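Local coordinates for protein xyloglucan-specific endo-beta-1,4-glucanase (Uncultured bacterium, PDB 4W88) that hydrolyses internal beta-1,4-glucosidic linkages of the plant cell-wall polysaccharide xyloglucan, acting as a glycoside hydrolase family 5 endoglucanase with a TIM-barrel fold, at residues Ala180-Gly185 with Arg191-Cys196; Val47-Asp52 with Ser322-Tyr327; Leu81-Val84 with Asp89-Val92. The protein carries 1 engineered substitution. One frame throughout, in Å; residues are numbered along the deposited sequence.

Contact 1 joins an outer helix to a strand of the eight-stranded barrel, while contacts 2 and 3 lie in the surrounding layer. Contact 1 is the buried one: it ties helix 164-182 to strand 193-196 through a guanidinium that binds a backbone carbonyl and lies against leucine. Contact 2, only partly buried, its centre about 31 Å from that of contact 1, sets a late hairpin against helix 44-53 through van der Waals touches and a water bridge. Contact 3 stays within helix 78-92 and rests on one arginine-tyrosine hydrogen bond. Val47 CG2 packs on Tyr90 CB at 3.8 Å, joining contacts 2 and 3. Contacts 3 and 1 both lie, in series along the chain, inside the loop that contact 2 closes.

Contact 1 (Ala180-Gly185 with Arg191-Cys196); sequences AVRATG and RVLIIC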
# COMPACT_ATOMS: atom_id res chain seq x y z
N ALA A 180 -0.05 -3.75 -19.27
CA ALA A 180 0.00 -5.15 -19.12
C ALA A 180 -1.33 -5.66 -18.59
O ALA A 180 -1.83 -6.71 -19.01
CB ALA A 180 1.12 -5.55 -18.20
N VAL A 181 -1.87 -4.95 -17.62
CA VAL A 181 -3.14 -5.39 -17.01
C VAL A 181 -4.31 -5.21 -17.96
O VAL A 181 -5.09 -6.14 -18.17
CB VAL A 181 -3.43 -4.64 -15.71
CG1 VAL A 181 -4.79 -4.99 -15.13
CG2 VAL A 181 -2.37 -4.89 -14.62
N ARG A 182 -4.42 -4.04 -18.60
CA ARG A 182 -5.50 -3.85 -19.55
C ARG A 182 -5.51 -4.83 -20.74
O ARG A 182 -6.59 -5.26 -21.20
CB ARG A 182 -5.51 -2.40 -20.10
CG ARG A 182 -5.66 -1.33 -19.01
CD ARG A 182 -6.97 -1.39 -18.27
NE ARG A 182 -7.13 -0.20 -17.40
CZ ARG A 182 -7.64 -0.24 -16.19
NH1 ARG A 182 -8.01 -1.38 -15.61
NH2 ARG A 182 -7.70 0.85 -15.50
N ALA A 183 -4.30 -5.22 -21.18
CA ALA A 183 -4.20 -6.15 -22.26
C ALA A 183 -4.72 -7.55 -21.91
O ALA A 183 -4.96 -8.35 -22.84
CB ALA A 183 -2.75 -6.25 -22.70
N THR A 184 -5.00 -7.83 -20.63
CA THR A 184 -5.54 -9.15 -20.31
C THR A 184 -7.06 -9.18 -20.36
O THR A 184 -7.65 -10.26 -20.39
CB THR A 184 -5.14 -9.66 -18.93
OG1 THR A 184 -5.68 -8.79 -17.90
CG2 THR A 184 -3.63 -9.69 -18.86
N GLY A 185 -7.69 -8.02 -20.51
CA GLY A 185 -9.13 -8.00 -20.69
C GLY A 185 -9.95 -8.47 -19.50
O GLY A 185 -9.54 -8.37 -18.35
N ARG A 191 -10.86 -2.43 -14.05
CA ARG A 191 -10.42 -2.52 -12.67
C ARG A 191 -9.69 -1.26 -12.25
O ARG A 191 -8.92 -0.69 -13.06
CB ARG A 191 -9.46 -3.73 -12.54
CG ARG A 191 -9.08 -4.05 -11.11
CD ARG A 191 -8.31 -5.34 -10.94
NE ARG A 191 -8.86 -6.49 -11.60
CZ ARG A 191 -10.00 -7.10 -11.28
NH1 ARG A 191 -10.70 -6.72 -10.23
NH2 ARG A 191 -10.43 -8.09 -12.04
N VAL A 192 -9.86 -0.84 -11.00
CA VAL A 192 -9.06 0.27 -10.52
C VAL A 192 -7.58 -0.18 -10.45
O VAL A 192 -7.24 -1.11 -9.69
CB VAL A 192 -9.54 0.81 -9.16
CG1 VAL A 192 -8.67 2.00 -8.65
CG2 VAL A 192 -11.01 1.20 -9.23
N LEU A 193 -6.71 0.61 -11.11
CA LEU A 193 -5.30 0.40 -11.06
C LEU A 193 -4.62 1.55 -10.35
O LEU A 193 -4.87 2.69 -10.71
CB LEU A 193 -4.70 0.21 -12.44
CG LEU A 193 -5.35 -0.86 -13.29
CD1 LEU A 193 -4.69 -1.05 -14.64
CD2 LEU A 193 -5.41 -2.23 -12.61
N ILE A 194 -3.74 1.25 -9.41
CA ILE A 194 -3.27 2.24 -8.46
C ILE A 194 -1.77 2.40 -8.73
O ILE A 194 -0.95 1.52 -8.44
CB ILE A 194 -3.53 1.83 -6.99
CG1 ILE A 194 -5.01 1.54 -6.73
CG2 ILE A 194 -3.04 2.94 -6.03
CD1 ILE A 194 -5.34 0.95 -5.35
N ILE A 195 -1.45 3.53 -9.33
CA ILE A 195 -0.10 3.87 -9.69
C ILE A 195 0.53 4.60 -8.50
O ILE A 195 -0.14 4.88 -7.48
CB ILE A 195 -0.05 4.72 -10.99
CG1 ILE A 195 -0.69 6.09 -10.82
CG2 ILE A 195 -0.58 3.92 -12.18
CD1 ILE A 195 -0.37 7.08 -11.94
N CYS A 196 1.80 5.00 -8.61
CA CYS A 196 2.46 5.66 -7.50
C CYS A 196 3.52 6.63 -7.97
O CYS A 196 3.97 6.60 -9.12
CB CYS A 196 3.09 4.62 -6.55
SG CYS A 196 4.41 3.64 -7.24
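The guanidinium of Arg182 lies with one face against Leu193 while its edge grips the backbone carbonyl of Arg191. Leu193 CD1 sits over the centre of the group, 3.4 Å from Arg182 CZ, the two side chains approaching from opposite directions. At the edge, both terminal nitrogens turn end-on to one acceptor. Arg182 NH1 reaches Arg191 O at 2.8 Å on a lone pair, with an N-H...O angle of 158°. Arg182 NH2 meets Arg191 O at 3.1 Å, less straight and nearly along the C=O axis. The oxygen is almost exactly in the guanidinium plane, so the bonds and the leucine methyl together fix the group's rotation. A bend at chi2 (-64°) brings the arginine's end back to the strand. Beside it Val181 and Leu193 meet tip to tip, CG1 to CD2 at 3.8 Å. A methionine in place of this arginine would probably leave the carbonyl of Arg191 without these two donors and Asp215 without its salt-bridge partner, Arg182 NE. Asn188 of the connecting loop accepts from Arg182 NH1 with its backbone oxygen and from Arg191 NE with OD1. The contact thus closes the loop that leads from helix 164-182 into barrel strand 193-196, where Val181 and Leu193 both pack on Phe144 of strand 142-145 and Val181 reaches Ala132 of helix 117-134.

Contact 2 (Val47-Asp52 with Ser322-Tyr327); sequences VDTVND and SLLKWY
A two-stranded antiparallel hairpin, 319-320 with 325-326, lies against helix 44-53 on the outside of the TIM barrel, and Thr49, Val50, Leu324 and Trp326 form the seam. The turn of the hairpin carries a G1 beta bulge, in which Leu324 and Lys325 both face Asn320; Leu324 takes the positive phi (55°) expected at the first position of such a bulge. Its side chain crosses that of Thr49 at about a right angle, and Leu324 CD2 comes 3.6 Å from Thr49 OG1. That hydroxyl is hydrogen-bonded to Glu45 O one turn back in the helix, so the leucine methyl packs on an oxygen whose polar need is met within the helix. The other branch of the threonine, CG2, is trans to the backbone N and extends to the indole, 4.1 Å from Trp326 NE1, as the two side chains slide past each other in opposite directions.

Trp326 presents its edge to the helix. Thr49 O lies near the ring plane, 3.6 Å from Trp326 CZ2, and the CA of Val50 is 4.0 Å from the same carbon; Val50 CG2 touches CH2 more loosely. No direct hydrogen bond joins the segments. Instead, one water in the plane of the indole accepts from Trp326 NE1 at 3.0 Å and donates to Thr49 O at 2.8 Å, giving the indole N-H a partner and linking hairpin to helix backbone. Arg53, at the end of helix 44-53, makes a cation-pi contact with Trp326. Leu319, from the partner strand of the hairpin, touches Thr49, Val50 and Trp326, placing strand 319-320 against the same side of the helix.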
# COMPACT_ATOMS: atom_id res chain seq x y z
N VAL A 47 -8.74 -12.55 8.75
CA VAL A 47 -9.33 -11.58 7.84
C VAL A 47 -10.72 -11.17 8.34
O VAL A 47 -11.06 -9.97 8.31
CB VAL A 47 -9.29 -12.11 6.38
CG1 VAL A 47 -10.06 -11.23 5.42
CG2 VAL A 47 -7.84 -12.27 5.91
N ASP A 48 -11.53 -12.14 8.77
CA ASP A 48 -12.84 -11.84 9.35
C ASP A 48 -12.77 -10.83 10.48
O ASP A 48 -13.58 -9.91 10.61
CB ASP A 48 -13.53 -13.08 9.94
CG ASP A 48 -13.90 -14.15 8.97
OD1 ASP A 48 -13.94 -13.96 7.73
OD2 ASP A 48 -14.14 -15.28 9.54
N THR A 49 -11.77 -10.99 11.32
CA THR A 49 -11.66 -10.17 12.53
C THR A 49 -11.37 -8.73 12.15
O THR A 49 -11.91 -7.78 12.76
CB THR A 49 -10.53 -10.74 13.44
OG1 THR A 49 -10.78 -12.11 13.74
CG2 THR A 49 -10.37 -9.98 14.71
N VAL A 50 -10.49 -8.56 11.16
CA VAL A 50 -10.22 -7.22 10.59
C VAL A 50 -11.53 -6.55 10.09
O VAL A 50 -11.87 -5.43 10.48
CB VAL A 50 -9.16 -7.34 9.45
CG1 VAL A 50 -8.98 -6.03 8.70
CG2 VAL A 50 -7.81 -7.80 10.06
N ASN A 51 -12.23 -7.26 9.21
CA ASN A 51 -13.47 -6.81 8.64
C ASN A 51 -14.51 -6.45 9.73
O ASN A 51 -15.17 -5.40 9.71
CB ASN A 51 -14.08 -7.85 7.70
CG ASN A 51 -15.26 -7.30 6.92
OD1 ASN A 51 -15.18 -6.23 6.25
ND2 ASN A 51 -16.36 -8.04 6.99
N ASP A 52 -14.64 -7.34 10.69
CA ASP A 52 -15.68 -7.18 11.72
C ASP A 52 -15.47 -5.93 12.57
O ASP A 52 -16.45 -5.34 13.10
CB ASP A 52 -15.72 -8.41 12.62
CG ASP A 52 -16.27 -9.66 11.93
OD1 ASP A 52 -16.98 -9.58 10.88
OD2 ASP A 52 -16.02 -10.76 12.55
N SER A 322 -2.71 -14.11 16.62
CA SER A 322 -2.81 -15.44 17.24
C SER A 322 -3.97 -15.54 18.21
O SER A 322 -4.46 -16.64 18.42
CB SER A 322 -1.53 -15.85 17.96
OG SER A 322 -0.53 -16.02 17.00
N LEU A 323 -4.34 -14.43 18.83
CA LEU A 323 -5.40 -14.41 19.81
C LEU A 323 -6.73 -13.93 19.24
O LEU A 323 -7.76 -14.03 19.90
CB LEU A 323 -5.02 -13.49 20.98
CG LEU A 323 -3.83 -14.00 21.74
CD1 LEU A 323 -3.68 -13.19 23.02
CD2 LEU A 323 -4.01 -15.47 22.08
N LEU A 324 -6.66 -13.35 18.04
CA LEU A 324 -7.83 -12.69 17.43
C LEU A 324 -8.41 -11.63 18.37
O LEU A 324 -9.66 -11.47 18.46
CB LEU A 324 -8.92 -13.71 16.99
CG LEU A 324 -8.43 -14.78 16.01
CD1 LEU A 324 -9.54 -15.73 15.67
CD2 LEU A 324 -7.90 -14.11 14.73
N LYS A 325 -7.50 -10.88 18.98
CA LYS A 325 -7.86 -9.75 19.84
C LYS A 325 -6.95 -8.59 19.45
O LYS A 325 -5.87 -8.79 18.97
CB LYS A 325 -7.65 -10.11 21.35
CG LYS A 325 -8.45 -11.28 21.91
CD LYS A 325 -9.96 -11.22 21.61
CE LYS A 325 -10.71 -12.52 21.86
NZ LYS A 325 -10.68 -12.80 23.29
N TRP A 326 -7.44 -7.36 19.67
CA TRP A 326 -6.72 -6.19 19.30
C TRP A 326 -5.74 -5.80 20.41
O TRP A 326 -6.10 -5.83 21.61
CB TRP A 326 -7.68 -5.07 18.89
CG TRP A 326 -8.50 -5.46 17.72
CD1 TRP A 326 -9.69 -6.13 17.76
CD2 TRP A 326 -8.19 -5.25 16.34
NE1 TRP A 326 -10.16 -6.33 16.47
CE2 TRP A 326 -9.22 -5.86 15.58
CE3 TRP A 326 -7.12 -4.65 15.64
CZ2 TRP A 326 -9.23 -5.83 14.16
CZ3 TRP A 326 -7.14 -4.62 14.26
CH2 TRP A 326 -8.15 -5.23 13.53
N TYR A 327 -4.52 -5.44 20.02
CA TYR A 327 -3.52 -5.02 21.03
C TYR A 327 -3.91 -3.77 21.83
O TYR A 327 -3.52 -3.60 22.99
CB TYR A 327 -2.20 -4.70 20.38
CG TYR A 327 -1.42 -5.88 19.83
CD1 TYR A 327 -0.87 -6.83 20.69
CD2 TYR A 327 -1.25 -6.05 18.43
CE1 TYR A 327 -0.18 -7.92 20.18
CE2 TYR A 327 -0.52 -7.14 17.93
CZ TYR A 327 -0.02 -8.05 18.80
OH TYR A 327 0.69 -9.11 18.35
O HOH W 1 -12.72 -7.55 15.39

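Contact 3 (Leu81-Val84 with Asp89-Val92); sequences LARV and DYAV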
# COMPACT_ATOMS: atom_id res chain seq x y z
N LEU A 81 1.43 -18.48 -6.37
CA LEU A 81 0.25 -17.87 -6.91
C LEU A 81 -1.06 -18.41 -6.28
O LEU A 81 -1.97 -17.60 -5.96
CB LEU A 81 0.21 -18.08 -8.42
CG LEU A 81 -0.96 -17.41 -9.16
CD1 LEU A 81 -0.96 -15.94 -8.96
CD2 LEU A 81 -0.81 -17.66 -10.64
N ALA A 82 -1.15 -19.71 -6.07
CA ALA A 82 -2.29 -20.32 -5.39
C ALA A 82 -2.51 -19.78 -3.99
O ALA A 82 -3.63 -19.47 -3.60
CB ALA A 82 -2.23 -21.81 -5.41
N ARG A 83 -1.42 -19.59 -3.25
CA ARG A 83 -1.53 -19.06 -1.89
C ARG A 83 -1.97 -17.63 -1.85
O ARG A 83 -2.83 -17.28 -1.06
CB ARG A 83 -0.23 -19.27 -1.12
CG ARG A 83 -0.29 -18.79 0.30
CD ARG A 83 -1.44 -19.42 1.09
NE ARG A 83 -1.47 -18.85 2.41
CZ ARG A 83 -2.54 -18.82 3.20
NH1 ARG A 83 -3.68 -19.38 2.84
NH2 ARG A 83 -2.50 -18.17 4.33
N VAL A 84 -1.40 -16.82 -2.72
CA VAL A 84 -1.83 -15.42 -2.87
C VAL A 84 -3.32 -15.36 -3.16
O VAL A 84 -4.05 -14.62 -2.49
CB VAL A 84 -1.06 -14.73 -3.97
CG1 VAL A 84 -1.57 -13.34 -4.20
CG2 VAL A 84 0.44 -14.63 -3.56
N ASP A 89 -8.91 -14.46 -1.57
CA ASP A 89 -10.24 -15.04 -1.45
C ASP A 89 -10.81 -14.98 -0.06
O ASP A 89 -12.04 -14.85 0.08
CB ASP A 89 -10.22 -16.49 -1.92
CG ASP A 89 -10.07 -16.64 -3.40
OD1 ASP A 89 -10.20 -15.67 -4.16
OD2 ASP A 89 -9.99 -17.81 -3.81
N TYR A 90 -9.97 -15.02 1.01
CA TYR A 90 -10.49 -14.73 2.36
C TYR A 90 -11.27 -13.39 2.42
O TYR A 90 -12.38 -13.30 2.99
CB TYR A 90 -9.42 -14.68 3.40
CG TYR A 90 -8.59 -15.93 3.64
CD1 TYR A 90 -9.13 -17.20 3.55
CD2 TYR A 90 -7.28 -15.81 4.03
CE1 TYR A 90 -8.35 -18.34 3.76
CE2 TYR A 90 -6.51 -16.94 4.26
CZ TYR A 90 -7.00 -18.18 4.08
OH TYR A 90 -6.20 -19.27 4.30
N ALA A 91 -10.71 -12.38 1.75
CA ALA A 91 -11.30 -11.08 1.71
C ALA A 91 -12.54 -11.05 0.82
O ALA A 91 -13.57 -10.41 1.15
CB ALA A 91 -10.31 -10.03 1.30
N VAL A 92 -12.45 -11.65 -0.34
CA VAL A 92 -13.63 -11.78 -1.28
C VAL A 92 -14.82 -12.45 -0.57
O VAL A 92 -15.94 -12.01 -0.72
CB VAL A 92 -13.28 -12.53 -2.59
CG1 VAL A 92 -14.51 -12.71 -3.47
CG2 VAL A 92 -12.17 -11.80 -3.37
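Arg83 reaches along helix 78-92 to Tyr90, seven residues or about two turns later, and the bond between their ends carries the contact. The helix that holds both lies between helix 117-134, on which Leu81 packs, and barrel strand 97-101, where Val84 meets Leu100. Within the first segment it is Arg83 that makes the bond across. Its CG is trans to the backbone N, and the chain then bends at chi2 (55°), which swings the guanidinium along the helix although the side chain leaves the backbone heading away from the second segment. Arg83 NH1 donates to Tyr90 OH at 2.9 Å, and the bond is nearly straight, with an N-H...O angle of 169°. The phenol oxygen lies at the edge of the guanidinium, within a few degrees of its plane. The two side chains cross at about a right angle, and their flat groups are turned 69° from each other, so the hydroxyl, rather than a stacked ring, makes the contact.

The guanidinium has further partners: NH1 also pairs with Glu86, NE with Glu34, and NH2 binds Thr42 O. Glu34 and Glu86 probably balance the charge of this buried arginine, and bonds from all three nitrogens hold its plane, leaving NH1 pointed at the tyrosine hydroxyl.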